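PDB 4ECO: uncharacterized protein from Bacteroides eggerthii DSM 20697, which is of unknown function but is built from leucine-rich repeats, a scaffold that often serves in protein binding. Local coordinates for residues A[243-248]-A[270-275]; A[364-369]-A[388-393]; A[507-512]-A[532-537]. All blocks are in the same frame, centred on the assembly; numbering follows the deposited sequence.

Interaction 1. Residues A[243-248]-A[270-275]; sequences LKWDNL and KALPEM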
ATOM      1  N   LEU A 243      20.268  34.369   3.735  1.00 59.37           N
ATOM      2  CA  LEU A 243      19.851  32.986   3.887  1.00 57.25           C
ATOM      3  C   LEU A 243      19.182  32.519   2.595  1.00 61.14           C
ATOM      4  O   LEU A 243      18.472  33.289   1.927  1.00 62.21           O
ATOM      5  CB  LEU A 243      18.915  32.813   5.092  1.00 55.89           C
ATOM      6  CG  LEU A 243      19.365  33.366   6.461  1.00 60.25           C
ATOM      7  CD1 LEU A 243      18.221  33.347   7.427  1.00 58.69           C
ATOM      8  CD2 LEU A 243      20.524  32.580   7.049  1.00 62.48           C
ATOM      9  N   LYS A 244      19.461  31.273   2.210  1.00 55.11           N
ATOM     10  CA  LYS A 244      18.956  30.722   0.962  1.00 53.63           C
ATOM     11  C   LYS A 244      18.552  29.295   1.149  1.00 55.94           C
ATOM     12  O   LYS A 244      19.212  28.553   1.883  1.00 54.48           O
ATOM     13  CB  LYS A 244      20.036  30.814  -0.145  1.00 56.36           C
ATOM     14  CG  LYS A 244      20.311  32.220  -0.667  1.00 64.27           C
ATOM     15  CD  LYS A 244      21.658  32.328  -1.379  1.00 75.81           C
ATOM     16  CE  LYS A 244      21.784  33.667  -2.074  1.00 91.53           C
ATOM     17  NZ  LYS A 244      23.139  33.910  -2.634  1.00102.67           N
ATOM     18  N   TRP A 245      17.506  28.880   0.423  1.00 52.42           N
ATOM     19  CA  TRP A 245      17.062  27.488   0.425  1.00 50.16           C
ATOM     20  C   TRP A 245      18.115  26.589  -0.226  1.00 55.61           C
ATOM     21  O   TRP A 245      18.217  25.419   0.140  1.00 54.47           O
ATOM     22  CB  TRP A 245      15.708  27.320  -0.268  1.00 47.13           C
ATOM     23  CG  TRP A 245      14.547  27.819   0.545  1.00 46.84           C
ATOM     24  CD1 TRP A 245      13.704  28.840   0.222  1.00 49.88           C
ATOM     25  CD2 TRP A 245      14.103  27.323   1.821  1.00 45.28           C
ATOM     26  NE1 TRP A 245      12.745  28.993   1.198  1.00 47.79           N
ATOM     27  CE2 TRP A 245      12.978  28.090   2.200  1.00 48.32           C
ATOM     28  CE3 TRP A 245      14.560  26.312   2.695  1.00 46.20           C
ATOM     29  CZ2 TRP A 245      12.306  27.887   3.415  1.00 46.72           C
ATOM     30  CZ3 TRP A 245      13.880  26.093   3.890  1.00 46.65           C
ATOM     31  CH2 TRP A 245      12.761  26.866   4.234  1.00 47.02           C
ATOM     32  N   ASP A 246      18.945  27.157  -1.127  1.00 54.45           N
ATOM     33  CA  ASP A 246      20.006  26.426  -1.805  1.00 55.16           C
ATOM     34  C   ASP A 246      21.065  25.903  -0.833  1.00 58.18           C
ATOM     35  O   ASP A 246      21.692  24.895  -1.129  1.00 58.17           O
ATOM     36  CB  ASP A 246      20.678  27.293  -2.876  1.00 58.58           C
ATOM     37  CG  ASP A 246      21.586  26.495  -3.808  1.00 69.93           C
ATOM     38  OD1 ASP A 246      21.074  25.590  -4.512  1.00 66.57           O
ATOM     39  OD2 ASP A 246      22.816  26.770  -3.827  1.00 83.21           O
ATOM     40  N   ASN A 247      21.217  26.538   0.335  1.00 55.27           N
ATOM     41  CA  ASN A 247      22.206  26.160   1.348  1.00 55.37           C
ATOM     42  C   ASN A 247      21.790  24.925   2.176  1.00 58.23           C
ATOM     43  O   ASN A 247      22.659  24.326   2.823  1.00 59.40           O
ATOM     44  CB  ASN A 247      22.484  27.338   2.272  1.00 55.36           C
ATOM     45  CG  ASN A 247      23.077  28.521   1.560  1.00 69.63           C
ATOM     46  OD1 ASN A 247      22.642  29.648   1.761  1.00 68.87           O
ATOM     47  ND2 ASN A 247      24.047  28.287   0.671  1.00 63.42           N
ATOM     48  N   LEU A 248      20.505  24.516   2.122  1.00 52.14           N
ATOM     49  CA  LEU A 248      20.022  23.322   2.811  1.00 50.45           C
ATOM     50  C   LEU A 248      20.278  22.091   1.914  1.00 54.02           C
ATOM     51  O   LEU A 248      19.367  21.460   1.347  1.00 53.71           O
ATOM     52  CB  LEU A 248      18.546  23.482   3.203  1.00 49.39           C
ATOM     53  CG  LEU A 248      18.295  24.087   4.599  1.00 52.81           C
ATOM     54  CD1 LEU A 248      18.834  25.530   4.717  1.00 52.70           C
ATOM     55  CD2 LEU A 248      16.827  24.036   4.941  1.00 52.30           C
ATOM     56  N   LYS A 270      10.071  23.599  -4.169  1.00 47.76           N
ATOM     57  CA  LYS A 270      10.756  23.653  -5.476  1.00 47.30           C
ATOM     58  C   LYS A 270      12.119  24.391  -5.392  1.00 52.71           C
ATOM     59  O   LYS A 270      12.984  24.183  -6.256  1.00 55.20           O
ATOM     60  CB  LYS A 270       9.875  24.281  -6.565  1.00 47.98           C
ATOM     61  CG  LYS A 270       9.413  25.694  -6.303  1.00 48.91           C
ATOM     62  CD  LYS A 270       8.429  26.108  -7.369  1.00 51.36           C
ATOM     63  CE  LYS A 270       7.997  27.537  -7.231  1.00 56.69           C
ATOM     64  NZ  LYS A 270       6.951  27.862  -8.229  1.00 70.45           N
ATOM     65  N   ALA A 271      12.316  25.190  -4.335  1.00 47.46           N
ATOM     66  CA  ALA A 271      13.543  25.939  -4.087  1.00 47.41           C
ATOM     67  C   ALA A 271      14.645  25.061  -3.439  1.00 51.55           C
ATOM     68  O   ALA A 271      15.781  25.518  -3.343  1.00 55.11           O
ATOM     69  CB  ALA A 271      13.248  27.146  -3.195  1.00 47.48           C
ATOM     70  N   LEU A 272      14.334  23.823  -3.012  1.00 44.74           N
ATOM     71  CA  LEU A 272      15.310  22.943  -2.353  1.00 43.73           C
ATOM     72  C   LEU A 272      16.261  22.277  -3.366  1.00 50.49           C
ATOM     73  O   LEU A 272      15.846  21.922  -4.474  1.00 50.96           O
ATOM     74  CB  LEU A 272      14.614  21.863  -1.493  1.00 41.76           C
ATOM     75  CG  LEU A 272      13.805  22.352  -0.263  1.00 44.93           C
ATOM     76  CD1 LEU A 272      13.022  21.224   0.341  1.00 44.71           C
ATOM     77  CD2 LEU A 272      14.695  23.006   0.811  1.00 43.97           C
ATOM     78  N   PRO A 273      17.553  22.098  -3.016  1.00 49.62           N
ATOM     79  CA  PRO A 273      18.483  21.509  -3.999  1.00 50.90           C
ATOM     80  C   PRO A 273      18.585  19.966  -3.978  1.00 54.43           C
ATOM     81  O   PRO A 273      18.943  19.384  -5.006  1.00 53.15           O
ATOM     82  CB  PRO A 273      19.834  22.116  -3.598  1.00 53.34           C
ATOM     83  CG  PRO A 273      19.717  22.404  -2.116  1.00 56.26           C
ATOM     84  CD  PRO A 273      18.259  22.501  -1.773  1.00 50.73           C
ATOM     85  N   GLU A 274      18.322  19.308  -2.817  1.00 51.22           N
ATOM     86  CA  GLU A 274      18.589  17.877  -2.701  1.00 50.86           C
ATOM     87  C   GLU A 274      17.449  17.033  -2.101  1.00 52.70           C
ATOM     88  O   GLU A 274      17.718  15.905  -1.659  1.00 53.85           O
ATOM     89  CB  GLU A 274      19.854  17.689  -1.828  1.00 52.55           C
ATOM     90  CG  GLU A 274      21.153  18.192  -2.453  1.00 58.70           C
ATOM     91  CD  GLU A 274      21.670  17.419  -3.654  1.00 71.77           C
ATOM     92  OE1 GLU A 274      21.281  16.237  -3.828  1.00 49.93           O
ATOM     93  OE2 GLU A 274      22.496  17.993  -4.402  1.00 66.59           O
HETATM   94  N   MSE A 275      16.189  17.512  -2.150  1.00 45.16           N
HETATM   95  CA  MSE A 275      15.044  16.755  -1.591  1.00 41.27           C
HETATM   96  C   MSE A 275      14.860  15.428  -2.352  1.00 47.25           C
HETATM   97  O   MSE A 275      14.903  15.433  -3.578  1.00 48.53           O
HETATM   98  CB  MSE A 275      13.758  17.609  -1.632  1.00 40.48           C
HETATM   99  CG  MSE A 275      12.522  16.898  -1.074  1.00 41.96           C
HETATM  100 SE   MSE A 275      10.972  18.052  -1.038  0.75 44.17          SE
HETATM  101  CE  MSE A 275      10.826  18.488  -2.884  1.00 42.39           C
TER
HETATM  102  O   HOH W   1      17.508  20.082  -0.016  1.00 44.84           O
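Trp245 and Asp246, in the single 3-10 turn of 243-248, lie abreast of Leu272 and Pro273 in the irregular segment 270-275, with 5.6 Å between the CA atoms of Trp245 and Leu272. Trp245 meets its neighbours mainly through the inner part of its side chain. Its CB packs against the CB of Ala271 at 3.8 Å. CG anti to the carbonyl carbon (chi1 -74°) carries the indole past Ala271, so that CE3 comes obliquely to the CD2 branch of Leu272, also 3.8 Å away. Beyond the two segments the indole meets the ring of Phe268, while Leu272 reaches Val254 on strand 253-257. This is the packing of one turn on the next in a leucine-rich repeat solenoid: 243-248 leads into strand 253-257, and the loop 270-275 leads into its parallel neighbour 277-279, so two successive turns are joined just ahead of their strands. Pro273 fills the other part of the seam, beside Asp246 and Leu248. Its ring sits among backbone carbonyls, CG at 3.3 Å from Asp246 O and CD at 3.5 Å from Leu248 O, contacts of shape and not of donor and acceptor. The carboxylate of Asp246 crosses the same ring with OD1, and its OD2 forms a salt bridge with Lys249. A water bridges the backbones, donating to Leu248 O at 2.7 Å and accepting from Glu274 N at 3.0 Å.

Interaction 2. Residues A[364-369]-A[388-393]; sequences QITEIP and KLKYIP
Leu389 pushes its CD2 methyl into the hollow between Ile365 and Ile368 of the preceding leucine-rich repeat, 3.8 Å from Ile368 CG1 and 4.1 Å from Ile365 CG2. In the LxxLxLxxNxL pattern of this fold, Ile365 and Leu389 hold the same position in consecutive repeats, and their side chains accordingly run alongside each other in the same direction. The second bump is Pro393, whose CB fits across the CB of Ile368 at 3.8 Å, so that Ile368 is flanked by both Leu389 and the proline. The seam is stitched by Lys388 N, which donates to Ile365 O at 2.8 Å with the donor tilted 28° from the carbonyl plane; Asn387, the motif asparagine, takes up Ile365 N through its OD1. Toward the outside, Gln364 bends at chi2 (-72°), which lays its amide obliquely over the methylenes of Lys388, with CD of Gln364 at 3.8 Å from CD of Lys388. Thr366 sets CG2 alongside the CB of Lys388, and its CA-H points at Lys388 O. That same oxygen also accepts from Lys390 NZ at 3.0 Å, an ammonium group that is salt-bridged to Glu413 OE1 as well.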
ATOM      1  N   GLN A 364      -9.953   6.607 -11.325  1.00 42.90           N
ATOM      2  CA  GLN A 364     -10.857   6.359 -12.443  1.00 44.02           C
ATOM      3  C   GLN A 364     -10.038   6.343 -13.748  1.00 47.81           C
ATOM      4  O   GLN A 364     -10.473   6.830 -14.793  1.00 48.94           O
ATOM      5  CB  GLN A 364     -11.986   7.419 -12.444  1.00 45.98           C
ATOM      6  CG  GLN A 364     -13.013   7.247 -11.306  1.00 49.03           C
ATOM      7  CD  GLN A 364     -13.983   6.060 -11.426  1.00 67.16           C
ATOM      8  OE1 GLN A 364     -15.000   6.141 -12.098  1.00 67.86           O
ATOM      9  NE2 GLN A 364     -13.688   4.932 -10.770  1.00 57.02           N
ATOM     10  N   ILE A 365      -8.822   5.779 -13.650  1.00 43.87           N
ATOM     11  CA  ILE A 365      -7.864   5.615 -14.743  1.00 43.82           C
ATOM     12  C   ILE A 365      -8.450   4.608 -15.744  1.00 49.97           C
ATOM     13  O   ILE A 365      -8.907   3.544 -15.329  1.00 49.60           O
ATOM     14  CB  ILE A 365      -6.477   5.182 -14.191  1.00 44.67           C
ATOM     15  CG1 ILE A 365      -5.946   6.226 -13.185  1.00 43.79           C
ATOM     16  CG2 ILE A 365      -5.477   4.938 -15.321  1.00 46.02           C
ATOM     17  CD1 ILE A 365      -4.802   5.759 -12.267  1.00 48.38           C
ATOM     18  N   THR A 366      -8.460   4.961 -17.045  1.00 48.17           N
ATOM     19  CA  THR A 366      -8.996   4.090 -18.095  1.00 49.07           C
ATOM     20  C   THR A 366      -7.898   3.424 -18.905  1.00 57.52           C
ATOM     21  O   THR A 366      -8.152   2.378 -19.527  1.00 59.54           O
ATOM     22  CB  THR A 366      -9.918   4.855 -19.043  1.00 43.55           C
ATOM     23  OG1 THR A 366      -9.209   5.949 -19.646  1.00 47.78           O
ATOM     24  CG2 THR A 366     -11.195   5.307 -18.375  1.00 28.49           C
ATOM     25  N   GLU A 367      -6.686   4.022 -18.917  1.00 54.47           N
ATOM     26  CA  GLU A 367      -5.589   3.473 -19.703  1.00 55.28           C
ATOM     27  C   GLU A 367      -4.237   3.777 -19.097  1.00 58.00           C
ATOM     28  O   GLU A 367      -3.996   4.904 -18.672  1.00 59.23           O
ATOM     29  CB  GLU A 367      -5.656   4.074 -21.116  1.00 58.71           C
ATOM     30  CG  GLU A 367      -4.920   3.318 -22.213  1.00 72.47           C
ATOM     31  CD  GLU A 367      -5.211   3.816 -23.619  1.00 94.18           C
ATOM     32  OE1 GLU A 367      -6.311   4.372 -23.847  1.00 78.94           O
ATOM     33  OE2 GLU A 367      -4.329   3.655 -24.494  1.00 96.52           O
ATOM     34  N   ILE A 368      -3.343   2.774 -19.097  1.00 52.21           N
ATOM     35  CA  ILE A 368      -1.937   2.890 -18.701  1.00 50.79           C
ATOM     36  C   ILE A 368      -1.133   2.838 -20.009  1.00 58.83           C
ATOM     37  O   ILE A 368      -1.257   1.865 -20.771  1.00 58.86           O
ATOM     38  CB  ILE A 368      -1.518   1.828 -17.668  1.00 51.76           C
ATOM     39  CG1 ILE A 368      -2.320   1.960 -16.335  1.00 49.78           C
ATOM     40  CG2 ILE A 368       0.001   1.801 -17.464  1.00 51.49           C
ATOM     41  CD1 ILE A 368      -2.100   3.245 -15.466  1.00 49.05           C
ATOM     42  N   PRO A 369      -0.377   3.915 -20.330  1.00 58.16           N
ATOM     43  CA  PRO A 369       0.337   3.972 -21.626  1.00 59.46           C
ATOM     44  C   PRO A 369       1.447   2.957 -21.740  1.00 64.72           C
ATOM     45  O   PRO A 369       1.932   2.454 -20.724  1.00 64.62           O
ATOM     46  CB  PRO A 369       0.916   5.391 -21.658  1.00 61.39           C
ATOM     47  CG  PRO A 369       1.035   5.768 -20.239  1.00 64.48           C
ATOM     48  CD  PRO A 369      -0.158   5.152 -19.554  1.00 59.03           C
ATOM     49  N   LYS A 388     -10.855   2.140 -13.883  1.00 41.12           N
ATOM     50  CA  LYS A 388     -11.726   1.840 -15.002  1.00 41.03           C
ATOM     51  C   LYS A 388     -10.904   1.300 -16.179  1.00 42.95           C
ATOM     52  O   LYS A 388     -11.204   1.629 -17.311  1.00 43.88           O
ATOM     53  CB  LYS A 388     -12.509   3.112 -15.398  1.00 44.66           C
ATOM     54  CG  LYS A 388     -13.484   3.623 -14.332  1.00 53.41           C
ATOM     55  CD  LYS A 388     -14.513   4.612 -14.924  1.00 65.66           C
ATOM     56  CE  LYS A 388     -15.702   3.931 -15.555  1.00 78.99           C
ATOM     57  NZ  LYS A 388     -16.696   4.904 -16.070  1.00 96.11           N
ATOM     58  N   LEU A 389      -9.869   0.477 -15.913  1.00 39.12           N
ATOM     59  CA  LEU A 389      -8.982  -0.067 -16.951  1.00 39.35           C
ATOM     60  C   LEU A 389      -9.707  -1.016 -17.881  1.00 45.42           C
ATOM     61  O   LEU A 389     -10.346  -1.953 -17.397  1.00 44.76           O
ATOM     62  CB  LEU A 389      -7.782  -0.810 -16.352  1.00 38.35           C
ATOM     63  CG  LEU A 389      -6.699  -0.020 -15.625  1.00 42.16           C
ATOM     64  CD1 LEU A 389      -5.660  -0.975 -15.064  1.00 41.08           C
ATOM     65  CD2 LEU A 389      -6.027   1.010 -16.541  1.00 44.78           C
ATOM     66  N   LYS A 390      -9.589  -0.807 -19.213  1.00 43.41           N
ATOM     67  CA  LYS A 390     -10.279  -1.698 -20.148  1.00 44.28           C
ATOM     68  C   LYS A 390      -9.420  -2.914 -20.460  1.00 48.63           C
ATOM     69  O   LYS A 390      -9.951  -3.959 -20.858  1.00 49.35           O
ATOM     70  CB  LYS A 390     -10.693  -0.995 -21.479  1.00 47.57           C
ATOM     71  CG  LYS A 390     -11.364   0.379 -21.393  1.00 55.60           C
ATOM     72  CD  LYS A 390     -12.575   0.442 -20.472  1.00 68.42           C
ATOM     73  CE  LYS A 390     -12.871   1.888 -20.127  1.00 75.87           C
ATOM     74  NZ  LYS A 390     -13.727   2.003 -18.920  1.00 72.98           N
ATOM     75  N   TYR A 391      -8.090  -2.768 -20.334  1.00 43.36           N
ATOM     76  CA  TYR A 391      -7.156  -3.837 -20.697  1.00 42.35           C
ATOM     77  C   TYR A 391      -6.003  -3.964 -19.717  1.00 47.16           C
ATOM     78  O   TYR A 391      -5.717  -3.007 -18.984  1.00 46.54           O
ATOM     79  CB  TYR A 391      -6.562  -3.546 -22.107  1.00 43.38           C
ATOM     80  CG  TYR A 391      -7.548  -3.164 -23.193  1.00 43.32           C
ATOM     81  CD1 TYR A 391      -8.387  -4.117 -23.772  1.00 45.71           C
ATOM     82  CD2 TYR A 391      -7.587  -1.873 -23.698  1.00 44.33           C
ATOM     83  CE1 TYR A 391      -9.260  -3.780 -24.817  1.00 48.73           C
ATOM     84  CE2 TYR A 391      -8.463  -1.517 -24.729  1.00 46.40           C
ATOM     85  CZ  TYR A 391      -9.295  -2.474 -25.291  1.00 56.37           C
ATOM     86  OH  TYR A 391     -10.145  -2.105 -26.313  1.00 58.55           O
ATOM     87  N   ILE A 392      -5.295  -5.122 -19.741  1.00 44.50           N
ATOM     88  CA  ILE A 392      -4.088  -5.322 -18.932  1.00 43.49           C
ATOM     89  C   ILE A 392      -2.949  -4.609 -19.683  1.00 49.38           C
ATOM     90  O   ILE A 392      -2.743  -4.891 -20.874  1.00 50.75           O
ATOM     91  CB  ILE A 392      -3.799  -6.819 -18.649  1.00 46.26           C
ATOM     92  CG1 ILE A 392      -4.959  -7.477 -17.860  1.00 44.82           C
ATOM     93  CG2 ILE A 392      -2.443  -6.982 -17.928  1.00 46.88           C
ATOM     94  CD1 ILE A 392      -5.008  -9.048 -17.941  1.00 46.35           C
ATOM     95  N   PRO A 393      -2.247  -3.643 -19.046  1.00 46.96           N
ATOM     96  CA  PRO A 393      -1.230  -2.859 -19.784  1.00 48.55           C
ATOM     97  C   PRO A 393       0.044  -3.645 -20.119  1.00 53.63           C
ATOM     98  O   PRO A 393       0.664  -4.252 -19.241  1.00 53.66           O
ATOM     99  CB  PRO A 393      -0.915  -1.690 -18.833  1.00 49.75           C
ATOM    100  CG  PRO A 393      -1.254  -2.209 -17.471  1.00 52.16           C
ATOM    101  CD  PRO A 393      -2.413  -3.144 -17.664  1.00 47.47           C
TER

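Interaction 3. Residues A[507-512]-A[532-537]; sequences FRATTL and PLNSST
Asn534 reaches across to segment 507-512 and grips it in two ways, through its carbonyl oxygen and through the flat face of its amide. OD1 accepts from Ala509 N at 3.0 Å; the donor lies in the carbonyl plane, on a lone pair, and the N-H is moderately bent (148°). With CG anti to the backbone N (chi1 -166°), Asn534 swings its amide against one face of the guanidinium of Arg508. The two planes are stacked 26° apart, and Asn534 CG sits 3.5 Å from the guanidinium plane, over its centre. Because NH2 of Arg508 and ND2 of Asn534 are both donors, this pairing is a stack and not a bond. Replacing Arg508 by an alanine would probably strip the amide of Asn534 of this flat cover, leaving it held through the OD1 hydrogen bond alone and freer to turn. This polar pair is close but partly exposed, whereas the apolar side is buried. There Phe507 lays its CB against CG of Pro532 at 3.8 Å, the two side chains crossing at a slant, and both reach Ile518 on strand 517-519; Phe507 also touches Ile493 and Pro532 touches Phe541, on the strands before and after. The loose side lies farther along, where exposed Thr510 barely touches the other segment and Ala509 CB approaches Ser535 CA only at 4.3 Å. Ser535 in turn shapes its own segment: OG accepts from Thr537 N at 3.1 Å in an ST turn, and is also hydrogen-bonded to Leu515 O. Such stacking of equivalent loops, each leading into one of a row of parallel strands, with apolar residues turned to the interior and polar side chains toward the solvent, is typical of the leucine-rich repeat solenoid.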
ATOM      1  N   PHE A 507      -7.031 -28.959 -17.081  1.00 47.17           N
ATOM      2  CA  PHE A 507      -6.927 -28.943 -15.624  1.00 46.23           C
ATOM      3  C   PHE A 507      -6.352 -30.278 -15.062  1.00 52.66           C
ATOM      4  O   PHE A 507      -5.968 -30.341 -13.892  1.00 52.87           O
ATOM      5  CB  PHE A 507      -8.289 -28.614 -15.034  1.00 47.39           C
ATOM      6  CG  PHE A 507      -8.659 -27.162 -15.280  1.00 49.17           C
ATOM      7  CD1 PHE A 507      -9.342 -26.785 -16.434  1.00 52.34           C
ATOM      8  CD2 PHE A 507      -8.316 -26.171 -14.359  1.00 50.79           C
ATOM      9  CE1 PHE A 507      -9.668 -25.448 -16.661  1.00 53.45           C
ATOM     10  CE2 PHE A 507      -8.658 -24.834 -14.582  1.00 52.85           C
ATOM     11  CZ  PHE A 507      -9.320 -24.480 -15.734  1.00 51.24           C
ATOM     12  N   ARG A 508      -6.198 -31.296 -15.921  1.00 49.46           N
ATOM     13  CA  ARG A 508      -5.609 -32.577 -15.551  1.00 49.52           C
ATOM     14  C   ARG A 508      -4.091 -32.395 -15.300  1.00 53.28           C
ATOM     15  O   ARG A 508      -3.509 -31.392 -15.721  1.00 54.01           O
ATOM     16  CB  ARG A 508      -5.896 -33.624 -16.643  1.00 50.92           C
ATOM     17  CG  ARG A 508      -7.400 -33.808 -16.868  1.00 59.07           C
ATOM     18  CD  ARG A 508      -7.763 -34.851 -17.906  1.00 59.18           C
ATOM     19  NE  ARG A 508      -7.245 -36.190 -17.605  1.00 68.14           N
ATOM     20  CZ  ARG A 508      -7.759 -37.014 -16.694  1.00 84.00           C
ATOM     21  NH1 ARG A 508      -8.779 -36.624 -15.930  1.00 70.81           N
ATOM     22  NH2 ARG A 508      -7.237 -38.220 -16.512  1.00 68.93           N
ATOM     23  N   ALA A 509      -3.465 -33.348 -14.591  1.00 48.82           N
ATOM     24  CA  ALA A 509      -2.050 -33.311 -14.202  1.00 47.91           C
ATOM     25  C   ALA A 509      -1.077 -33.215 -15.416  1.00 54.84           C
ATOM     26  O   ALA A 509       0.116 -32.923 -15.237  1.00 55.99           O
ATOM     27  CB  ALA A 509      -1.733 -34.539 -13.389  1.00 48.14           C
ATOM     28  N   THR A 510      -1.592 -33.436 -16.646  1.00 49.85           N
ATOM     29  CA  THR A 510      -0.805 -33.361 -17.876  1.00 49.83           C
ATOM     30  C   THR A 510      -0.348 -31.918 -18.178  1.00 53.76           C
ATOM     31  O   THR A 510       0.652 -31.714 -18.867  1.00 53.17           O
ATOM     32  CB  THR A 510      -1.616 -33.897 -19.054  1.00 55.38           C
ATOM     33  OG1 THR A 510      -2.790 -33.082 -19.260  1.00 58.26           O
ATOM     34  CG2 THR A 510      -1.963 -35.355 -18.900  1.00 49.23           C
ATOM     35  N   THR A 511      -1.095 -30.921 -17.698  1.00 50.94           N
ATOM     36  CA  THR A 511      -0.752 -29.527 -17.971  1.00 51.25           C
ATOM     37  C   THR A 511      -0.480 -28.800 -16.619  1.00 51.60           C
ATOM     38  O   THR A 511       0.502 -28.048 -16.527  1.00 50.31           O
ATOM     39  CB  THR A 511      -1.856 -28.856 -18.824  1.00 63.80           C
ATOM     40  OG1 THR A 511      -2.945 -28.574 -17.980  1.00 73.02           O
ATOM     41  CG2 THR A 511      -2.351 -29.739 -19.999  1.00 59.55           C
ATOM     42  N   LEU A 512      -1.315 -29.092 -15.573  1.00 45.07           N
ATOM     43  CA  LEU A 512      -1.250 -28.570 -14.192  1.00 41.67           C
ATOM     44  C   LEU A 512      -0.804 -29.669 -13.191  1.00 47.34           C
ATOM     45  O   LEU A 512      -1.607 -30.088 -12.340  1.00 47.52           O
ATOM     46  CB  LEU A 512      -2.632 -28.022 -13.765  1.00 39.49           C
ATOM     47  CG  LEU A 512      -3.249 -26.873 -14.522  1.00 41.14           C
ATOM     48  CD1 LEU A 512      -4.553 -26.493 -13.887  1.00 39.25           C
ATOM     49  CD2 LEU A 512      -2.323 -25.677 -14.576  1.00 39.95           C
ATOM     50  N   PRO A 532      -9.807 -31.109 -12.582  1.00 48.22           N
ATOM     51  CA  PRO A 532      -8.777 -30.698 -11.604  1.00 47.54           C
ATOM     52  C   PRO A 532      -8.494 -31.756 -10.517  1.00 50.84           C
ATOM     53  O   PRO A 532      -7.503 -31.615  -9.789  1.00 52.50           O
ATOM     54  CB  PRO A 532      -9.365 -29.417 -10.974  1.00 48.36           C
ATOM     55  CG  PRO A 532     -10.414 -28.949 -11.924  1.00 51.99           C
ATOM     56  CD  PRO A 532     -10.978 -30.208 -12.509  1.00 48.92           C
ATOM     57  N   LEU A 533      -9.307 -32.825 -10.436  1.00 44.84           N
ATOM     58  CA  LEU A 533      -9.123 -33.897  -9.440  1.00 42.97           C
ATOM     59  C   LEU A 533      -8.027 -34.897  -9.848  1.00 49.74           C
ATOM     60  O   LEU A 533      -7.650 -35.728  -9.033  1.00 48.56           O
ATOM     61  CB  LEU A 533     -10.441 -34.653  -9.172  1.00 41.17           C
ATOM     62  CG  LEU A 533     -11.618 -33.777  -8.771  1.00 41.14           C
ATOM     63  CD1 LEU A 533     -12.885 -34.598  -8.641  1.00 41.15           C
ATOM     64  CD2 LEU A 533     -11.312 -32.979  -7.521  1.00 36.38           C
ATOM     65  N   ASN A 534      -7.482 -34.778 -11.075  1.00 51.21           N
ATOM     66  CA  ASN A 534      -6.422 -35.643 -11.637  1.00 53.22           C
ATOM     67  C   ASN A 534      -5.063 -35.376 -10.961  1.00 57.44           C
ATOM     68  O   ASN A 534      -4.174 -36.222 -10.992  1.00 58.60           O
ATOM     69  CB  ASN A 534      -6.314 -35.406 -13.156  1.00 58.00           C
ATOM     70  CG  ASN A 534      -5.513 -36.440 -13.911  1.00 76.51           C
ATOM     71  OD1 ASN A 534      -4.578 -36.119 -14.658  1.00 70.04           O
ATOM     72  ND2 ASN A 534      -5.873 -37.704 -13.749  1.00 65.85           N
ATOM     73  N   SER A 535      -4.913 -34.208 -10.344  1.00 53.56           N
ATOM     74  CA  SER A 535      -3.707 -33.804  -9.640  1.00 52.72           C
ATOM     75  C   SER A 535      -3.460 -34.673  -8.396  1.00 57.67           C
ATOM     76  O   SER A 535      -4.392 -34.966  -7.621  1.00 57.99           O
ATOM     77  CB  SER A 535      -3.816 -32.339  -9.237  1.00 54.05           C
ATOM     78  OG  SER A 535      -2.773 -31.987  -8.345  1.00 62.81           O
ATOM     79  N   SER A 536      -2.187 -35.063  -8.205  1.00 52.13           N
ATOM     80  CA  SER A 536      -1.769 -35.820  -7.037  1.00 50.84           C
ATOM     81  C   SER A 536      -1.409 -34.873  -5.885  1.00 52.34           C
ATOM     82  O   SER A 536      -1.213 -35.337  -4.769  1.00 52.82           O
ATOM     83  CB  SER A 536      -0.578 -36.705  -7.384  1.00 55.66           C
ATOM     84  OG  SER A 536       0.603 -35.938  -7.545  1.00 69.19           O
ATOM     85  N   THR A 537      -1.318 -33.550  -6.159  1.00 46.60           N
ATOM     86  CA  THR A 537      -0.913 -32.509  -5.194  1.00 44.63           C
ATOM     87  C   THR A 537      -2.086 -31.683  -4.630  1.00 45.91           C
ATOM     88  O   THR A 537      -1.904 -31.012  -3.608  1.00 44.56           O
ATOM     89  CB  THR A 537       0.082 -31.543  -5.849  1.00 48.53           C
ATOM     90  OG1 THR A 537      -0.474 -31.098  -7.078  1.00 51.54           O
ATOM     91  CG2 THR A 537       1.417 -32.181  -6.124  1.00 44.51           C
TER

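In the fold
All three contacts apply one principle, the stacking of consecutive coils, and all are partly buried, each mixing buried apolar residues with more exposed ones. They follow one another along the chain without touching: centres of interactions 1 and 2 are 38 Å apart, those of 2 and 3 are 34 Å apart, and 1 and 3 lie on opposite sides of the chain's centre. Interactions 1 and 3 join loops that lead into strands; interaction 2 joins short strand 364-367 to the loop after strand 381-383 and lies nearest the middle. The polar link differs too: a backbone bond in 2, a side-chain amide to a backbone N in 3, a bridging water in 1.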